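Local coordinates for cell division control protein 45 cdc45 putative (Entamoeba histolytica, PDB 6CC2) that probably acts in eukaryotic DNA replication as the Cdc45 component of the Cdc45-MCM-GINS helicase that unwinds the template, at residues I277-L281 and G282-S286. Numbering follows the deposited sequence.
Sequences IASKL and GIWTS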
loop_
_atom_site.group_PDB
_atom_site.type_symbol
_atom_site.label_atom_id
_atom_site.label_comp_id
_atom_site.label_asym_id
_atom_site.label_seq_id
_atom_site.Cartn_x
_atom_site.Cartn_y
_atom_site.Cartn_z
ATOM N N ILE A 277 9.901 -14.215 3.049
ATOM C CA ILE A 277 10.241 -15.635 3.194
ATOM C C ILE A 277 11.322 -16.021 2.209
ATOM O O ILE A 277 12.311 -16.666 2.564
ATOM C CB ILE A 277 8.961 -16.482 3.004
ATOM C CG1 ILE A 277 7.856 -15.975 3.913
ATOM C CG2 ILE A 277 9.239 -17.937 3.250
ATOM C CD1 ILE A 277 8.217 -15.875 5.377
ATOM N N ALA A 278 11.171 -15.603 0.945
ATOM C CA ALA A 278 12.209 -15.894 -0.049
ATOM C C ALA A 278 13.559 -15.328 0.365
ATOM O O ALA A 278 14.604 -15.977 0.192
ATOM C CB ALA A 278 11.784 -15.339 -1.404
ATOM N N SER A 279 13.567 -14.124 0.939
ATOM C CA SER A 279 14.816 -13.526 1.379
ATOM C C SER A 279 15.471 -14.358 2.479
ATOM O O SER A 279 16.678 -14.547 2.481
ATOM C CB SER A 279 14.573 -12.100 1.873
ATOM O OG SER A 279 14.116 -11.275 0.813
ATOM N N LYS A 280 14.677 -14.840 3.428
ATOM C CA LYS A 280 15.212 -15.595 4.549
ATOM C C LYS A 280 15.612 -17.005 4.153
ATOM O O LYS A 280 16.519 -17.567 4.759
ATOM C CB LYS A 280 14.190 -15.627 5.681
ATOM C CG LYS A 280 14.046 -14.281 6.367
ATOM C CD LYS A 280 12.970 -14.282 7.443
ATOM C CE LYS A 280 12.984 -12.959 8.207
ATOM N NZ LYS A 280 11.964 -12.920 9.285
ATOM N N LEU A 281 14.949 -17.586 3.157
ATOM C CA LEU A 281 15.349 -18.894 2.656
ATOM C C LEU A 281 16.519 -18.824 1.691
ATOM O O LEU A 281 17.070 -19.872 1.342
ATOM C CB LEU A 281 14.172 -19.580 1.971
ATOM C CG LEU A 281 12.983 -19.960 2.844
ATOM C CD1 LEU A 281 11.838 -20.454 1.983
ATOM C CD2 LEU A 281 13.385 -21.013 3.862
ATOM N N GLY A 282 16.906 -17.631 1.247
ATOM C CA GLY A 282 18.045 -17.508 0.358
ATOM C C GLY A 282 17.828 -18.057 -1.038
ATOM O O GLY A 282 18.792 -18.410 -1.714
ATOM N N ILE A 283 16.574 -18.098 -1.508
ATOM C CA ILE A 283 16.273 -18.693 -2.799
ATOM C C ILE A 283 16.323 -17.697 -3.942
ATOM O O ILE A 283 16.067 -18.079 -5.094
ATOM C CB ILE A 283 14.892 -19.379 -2.756
ATOM C CG1 ILE A 283 13.803 -18.407 -2.323
ATOM C CG2 ILE A 283 14.947 -20.566 -1.808
ATOM C CD1 ILE A 283 12.432 -19.009 -2.295
ATOM N N TRP A 284 16.646 -16.433 -3.672
ATOM C CA TRP A 284 16.818 -15.439 -4.725
ATOM C C TRP A 284 18.291 -15.207 -5.051
ATOM O O TRP A 284 18.629 -14.208 -5.690
ATOM C CB TRP A 284 16.158 -14.121 -4.332
ATOM C CG TRP A 284 14.656 -14.146 -4.359
ATOM C CD1 TRP A 284 13.839 -15.176 -4.761
ATOM C CD2 TRP A 284 13.788 -13.085 -3.973
ATOM N NE1 TRP A 284 12.521 -14.809 -4.652
ATOM C CE2 TRP A 284 12.459 -13.531 -4.165
ATOM C CE3 TRP A 284 14.002 -11.798 -3.468
ATOM C CZ2 TRP A 284 11.362 -12.728 -3.896
ATOM C CZ3 TRP A 284 12.899 -11.003 -3.193
ATOM C CH2 TRP A 284 11.596 -11.477 -3.402
ATOM N N THR A 285 19.151 -16.083 -4.606
ATOM C CA THR A 285 20.577 -15.961 -4.873
ATOM C C THR A 285 20.901 -16.575 -6.236
ATOM O O THR A 285 20.011 -16.955 -7.005
ATOM C CB THR A 285 21.379 -16.615 -3.751
ATOM O OG1 THR A 285 20.957 -17.975 -3.597
ATOM C CG2 THR A 285 21.169 -15.869 -2.439
ATOM N N SER A 286 22.189 -16.652 -6.570
ATOM C CA SER A 286 22.593 -17.268 -7.822
ATOM C C SER A 286 22.211 -18.746 -7.818
ATOM O O SER A 286 22.443 -19.456 -6.832
ATOM C CB SER A 286 24.097 -17.100 -8.028
ATOM O OG SER A 286 24.818 -17.621 -6.925
HETATM O O HOH W 1 17.107 -14.911 -1.156
#
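Ala-278 meets the residues that follow the helix through both its methyl and its carbonyl. The methyl CB sits over one face of the Trp-284 indole, toward the rim and nearest CE2 and NE1; at 3.6 Å from the centroid of the five-membered ring and 26° off its normal, it qualifies as a CH-pi contact. Trp-284 CG lies beside the backbone N, anti to the carbonyl carbon (chi1 -72°), which carries the indole back over Ala-278. Ile-283 packs against the same methyl, with CG1 3.8 Å from Ala-278 CB. The carbonyl serves several donors: Ile-283 N reaches Ala-278 O at 3.4 Å, a weak bond though fairly straight at 156°, and Gly-282 N makes another weak one. A water donates to Ala-278 O and accepts from Trp-284 N, each at 3.0 Å. Ser-279 O lies 3.3 Å from Gly-282 N in a further weak bond, while Ser-279 OG is held by Arg-275 O. Leu-281 contributes CB, 4.0 Å from Ile-283 CG2. The bonds from Ile-283 N to Ala-278 O and from Gly-282 N to Ser-279 O, the positive phi of Gly-282 and the Ala-278/Ile-283 apolar contact define a Schellman motif closing helix 275-281. Trp-284 NE1 is satisfied by Phe-272 O, and the indole also packs on Val-408 and Ile-412 of helix 393-417. Chemically, three weak direct backbone bonds close the turn, the bridging water complements them, and methyl-indole packing adds a separate apolar contribution.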